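Local coordinates for Mlr7391 protein (Mesorhizobium loti, PDB 3HK4), which is of unproven function but carries a SnoaL-like domain of the NTF2-like fold and may act as a polyketide cyclase-like lyase, at residues E78-E88 against L99-K108. Sequence-based numbering, arbitrary orientation.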
loop_
_atom_site.group_PDB
_atom_site.type_symbol
_atom_site.label_atom_id
_atom_site.label_comp_id
_atom_site.label_asym_id
_atom_site.label_seq_id
_atom_site.Cartn_x
_atom_site.Cartn_y
_atom_site.Cartn_z
ATOM N N GLU A 78 6.275 4.728 -6.231
ATOM C CA GLU A 78 5.487 5.151 -7.413
ATOM C C GLU A 78 4.612 6.365 -7.203
ATOM O O GLU A 78 4.143 6.919 -8.178
ATOM C CB GLU A 78 4.534 4.042 -7.817
ATOM C CG GLU A 78 5.209 2.741 -8.235
ATOM C CD GLU A 78 5.259 2.502 -9.731
ATOM O OE1 GLU A 78 4.805 3.374 -10.521
ATOM O OE2 GLU A 78 5.723 1.396 -10.105
ATOM N N ASN A 79 4.356 6.719 -5.944
ATOM C CA ASN A 79 3.489 7.804 -5.579
ATOM C C ASN A 79 4.216 8.988 -4.956
ATOM O O ASN A 79 3.556 9.924 -4.514
ATOM C CB ASN A 79 2.405 7.333 -4.612
ATOM C CG ASN A 79 1.326 6.557 -5.302
ATOM O OD1 ASN A 79 0.334 7.141 -5.754
ATOM N ND2 ASN A 79 1.555 5.286 -5.498
ATOM N N HIS A 80 5.548 8.949 -4.913
ATOM C CA HIS A 80 6.319 10.073 -4.380
ATOM C C HIS A 80 7.597 10.267 -5.164
ATOM O O HIS A 80 8.183 9.292 -5.660
ATOM C CB HIS A 80 6.700 9.807 -2.931
ATOM C CG HIS A 80 5.537 9.591 -2.029
ATOM N ND1 HIS A 80 4.898 8.369 -1.925
ATOM C CD2 HIS A 80 4.890 10.431 -1.194
ATOM C CE1 HIS A 80 3.881 8.482 -1.092
ATOM N NE2 HIS A 80 3.864 9.716 -0.619
ATOM N N GLU A 81 8.003 11.526 -5.310
ATOM C CA GLU A 81 9.325 11.890 -5.841
ATOM C C GLU A 81 10.161 12.301 -4.609
ATOM O O GLU A 81 9.773 13.213 -3.861
ATOM C CB GLU A 81 9.251 13.067 -6.814
ATOM C CG GLU A 81 10.602 13.269 -7.493
ATOM C CD GLU A 81 10.623 14.423 -8.439
ATOM O OE1 GLU A 81 9.513 14.964 -8.757
ATOM O OE2 GLU A 81 11.760 14.796 -8.841
ATOM N N VAL A 82 11.308 11.655 -4.432
ATOM C CA VAL A 82 12.166 11.949 -3.309
ATOM C C VAL A 82 13.175 12.965 -3.819
ATOM O O VAL A 82 13.752 12.767 -4.877
ATOM C CB VAL A 82 12.866 10.685 -2.769
ATOM C CG1 VAL A 82 14.001 10.271 -3.666
ATOM C CG2 VAL A 82 13.357 10.925 -1.329
ATOM N N HIS A 83 13.327 14.063 -3.081
ATOM C CA HIS A 83 14.262 15.103 -3.410
ATOM C C HIS A 83 15.391 15.077 -2.375
ATOM O O HIS A 83 15.587 16.039 -1.610
ATOM C CB HIS A 83 13.573 16.460 -3.342
ATOM C CG HIS A 83 12.267 16.520 -4.063
ATOM N ND1 HIS A 83 12.180 16.566 -5.429
ATOM C CD2 HIS A 83 10.997 16.578 -3.601
ATOM C CE1 HIS A 83 10.910 16.660 -5.781
ATOM N NE2 HIS A 83 10.172 16.674 -4.689
ATOM N N GLY A 84 16.119 13.976 -2.302
ATOM C CA GLY A 84 17.292 13.927 -1.402
ATOM C C GLY A 84 17.076 13.589 0.070
ATOM O O GLY A 84 16.388 12.610 0.390
ATOM N N GLY A 85 17.704 14.370 0.956
ATOM C CA GLY A 85 17.630 14.130 2.402
ATOM C C GLY A 85 18.772 13.307 2.996
ATOM O O GLY A 85 19.782 13.022 2.321
ATOM N N SER A 86 18.599 12.910 4.266
ATOM C CA SER A 86 19.634 12.186 4.987
ATOM C C SER A 86 19.109 11.117 5.938
ATOM O O SER A 86 17.963 11.133 6.320
ATOM C CB SER A 86 20.483 13.193 5.775
ATOM O OG SER A 86 19.754 13.829 6.818
ATOM N N VAL A 87 19.979 10.183 6.294
ATOM C CA VAL A 87 19.672 9.146 7.251
ATOM C C VAL A 87 20.699 9.313 8.336
ATOM O O VAL A 87 21.880 9.368 8.030
ATOM C CB VAL A 87 19.852 7.767 6.651
ATOM C CG1 VAL A 87 19.477 6.673 7.681
ATOM C CG2 VAL A 87 19.036 7.636 5.416
ATOM N N GLU A 88 20.254 9.456 9.584
ATOM C CA GLU A 88 21.141 9.596 10.713
ATOM C C GLU A 88 21.003 8.379 11.593
ATOM O O GLU A 88 19.894 7.927 11.883
ATOM C CB GLU A 88 20.793 10.823 11.562
ATOM C CG GLU A 88 21.289 12.167 11.029
ATOM C CD GLU A 88 20.732 13.337 11.814
ATOM O OE1 GLU A 88 20.063 13.125 12.865
ATOM O OE2 GLU A 88 20.960 14.475 11.372
ATOM N N LEU A 99 16.838 4.993 13.526
ATOM C CA LEU A 99 17.373 5.871 12.502
ATOM C C LEU A 99 16.490 7.099 12.422
ATOM O O LEU A 99 15.305 7.054 12.698
ATOM C CB LEU A 99 17.376 5.196 11.124
ATOM C CG LEU A 99 18.262 3.975 10.955
ATOM C CD1 LEU A 99 18.005 3.263 9.607
ATOM C CD2 LEU A 99 19.694 4.437 11.081
ATOM N N ARG A 100 17.073 8.206 12.050
ATOM C CA ARG A 100 16.311 9.433 11.878
ATOM C C ARG A 100 16.427 9.800 10.390
ATOM O O ARG A 100 17.519 9.850 9.849
ATOM C CB ARG A 100 16.830 10.520 12.808
ATOM C CG ARG A 100 15.945 11.813 12.852
ATOM C CD ARG A 100 16.376 12.788 11.799
ATOM N NE ARG A 100 15.764 14.091 11.956
ATOM C CZ ARG A 100 16.113 14.991 12.879
ATOM N NH1 ARG A 100 17.067 14.750 13.786
ATOM N NH2 ARG A 100 15.481 16.158 12.900
ATOM N N PHE A 101 15.270 9.991 9.762
ATOM C CA PHE A 101 15.126 10.261 8.341
ATOM C C PHE A 101 14.601 11.657 8.214
ATOM O O PHE A 101 13.624 11.976 8.863
ATOM C CB PHE A 101 14.100 9.337 7.745
ATOM C CG PHE A 101 14.432 7.875 7.883
ATOM C CD1 PHE A 101 15.299 7.270 6.993
ATOM C CD2 PHE A 101 13.841 7.104 8.854
ATOM C CE1 PHE A 101 15.590 5.930 7.075
ATOM C CE2 PHE A 101 14.124 5.772 8.976
ATOM C CZ PHE A 101 14.994 5.157 8.074
ATOM N N LYS A 102 15.281 12.483 7.431
ATOM C CA LYS A 102 14.846 13.864 7.111
ATOM C C LYS A 102 15.032 14.011 5.598
ATOM O O LYS A 102 16.156 13.975 5.090
ATOM C CB LYS A 102 15.608 14.947 7.896
ATOM C CG LYS A 102 14.835 16.281 7.927
ATOM C CD LYS A 102 15.642 17.498 8.421
ATOM C CE LYS A 102 15.785 17.574 9.941
ATOM N NZ LYS A 102 16.452 18.887 10.362
ATOM N N PHE A 103 13.932 14.112 4.873
ATOM C CA PHE A 103 13.967 14.213 3.407
ATOM C C PHE A 103 12.806 15.019 2.853
ATOM O O PHE A 103 11.723 15.038 3.437
ATOM C CB PHE A 103 13.938 12.812 2.783
ATOM C CG PHE A 103 12.746 11.984 3.199
ATOM C CD1 PHE A 103 12.774 11.218 4.378
ATOM C CD2 PHE A 103 11.589 11.955 2.425
ATOM C CE1 PHE A 103 11.650 10.432 4.775
ATOM C CE2 PHE A 103 10.467 11.178 2.819
ATOM C CZ PHE A 103 10.510 10.409 3.988
ATOM N N ASP A 104 13.054 15.708 1.738
ATOM C CA ASP A 104 12.003 16.412 1.025
ATOM C C ASP A 104 11.426 15.416 0.053
ATOM O O ASP A 104 12.148 14.622 -0.532
ATOM C CB ASP A 104 12.493 17.674 0.277
ATOM C CG ASP A 104 12.741 18.863 1.215
ATOM O OD1 ASP A 104 12.614 18.746 2.450
ATOM O OD2 ASP A 104 13.069 19.944 0.706
ATOM N N VAL A 105 10.119 15.495 -0.139
ATOM C CA VAL A 105 9.414 14.593 -1.009
ATOM C C VAL A 105 8.197 15.295 -1.593
ATOM O O VAL A 105 7.616 16.180 -0.959
ATOM C CB VAL A 105 8.937 13.335 -0.196
ATOM C CG1 VAL A 105 8.005 13.723 0.877
ATOM C CG2 VAL A 105 8.224 12.395 -1.067
ATOM N N THR A 106 7.817 14.929 -2.803
ATOM C CA THR A 106 6.611 15.458 -3.401
ATOM C C THR A 106 5.659 14.309 -3.654
ATOM O O THR A 106 5.883 13.492 -4.576
ATOM C CB THR A 106 6.842 16.168 -4.737
ATOM O OG1 THR A 106 7.707 17.282 -4.541
ATOM C CG2 THR A 106 5.510 16.652 -5.289
ATOM N N PRO A 107 4.607 14.220 -2.839
ATOM C CA PRO A 107 3.583 13.214 -3.045
ATOM C C PRO A 107 2.783 13.498 -4.311
ATOM O O PRO A 107 2.390 14.656 -4.567
ATOM C CB PRO A 107 2.674 13.395 -1.834
ATOM C CG PRO A 107 3.474 14.101 -0.840
ATOM C CD PRO A 107 4.288 15.048 -1.666
ATOM N N LYS A 108 2.581 12.470 -5.132
ATOM C CA LYS A 108 1.722 12.609 -6.314
ATOM C C LYS A 108 0.294 13.100 -5.996
ATOM O O LYS A 108 -0.339 13.747 -6.815
ATOM C CB LYS A 108 1.556 11.259 -7.021
ATOM C CG LYS A 108 2.539 10.919 -8.060
ATOM C CD LYS A 108 1.954 9.738 -8.877
ATOM C CE LYS A 108 2.813 9.354 -10.071
ATOM N NZ LYS A 108 4.117 8.792 -9.647
HETATM O O HOH W 1 18.312 12.931 9.156
#
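Strands 80-93 and 96-107 form an antiparallel beta hairpin at one border of the curved sheet of this NTF2-like fold, and the pairing of 78-88 with 99-108 illustrates how such a hairpin absorbs an irregularity. Glu81 exchanges two backbone hydrogen bonds with Thr106, and Glu88 does the same with Arg100. Between them the register slips by one residue: Val82 lies across from Val105, but Ser86 pairs with Lys102, so Gly84 and Gly85 together stand against Phe103, the pattern of a beta bulge. Both glycines have positive phi; at Gly85 a CB would run into Phe103 CB and Lys102 O. Val87 and Phe101 lie side by side on the face covered by helix 22-34, with Val87 CG1 4.0 Å from Phe101 CE1. Toward the start of strand 80-93, which follows helix 66-78, Val105 CG2 packs 3.5 Å from His80 CB, and the His80 ring, stacked on Trp76, passes its CD2 by Pro107. The other face is polar. There the carboxylate of Glu88 meets Arg100 in a long salt bridge, OE1 to NH1 3.5 Å, their planes 75° apart, while Arg100 NE turns to Asp117. His83 carries CG anti to its carbonyl carbon (chi1 -48°), which brings one face of the imidazole to Glu81 O, the oxygen 3.4 Å above the ring plane and offset toward its rim. Replacing His83 with an alanine would probably leave the Thr106 hydroxyl without its imidazole partner and strip the ring's cover from one side of Glu81 O. The intact pair shares a short hydrogen bond at the ring edge, His83 NE2 to Thr106 OG1 at 2.5 Å.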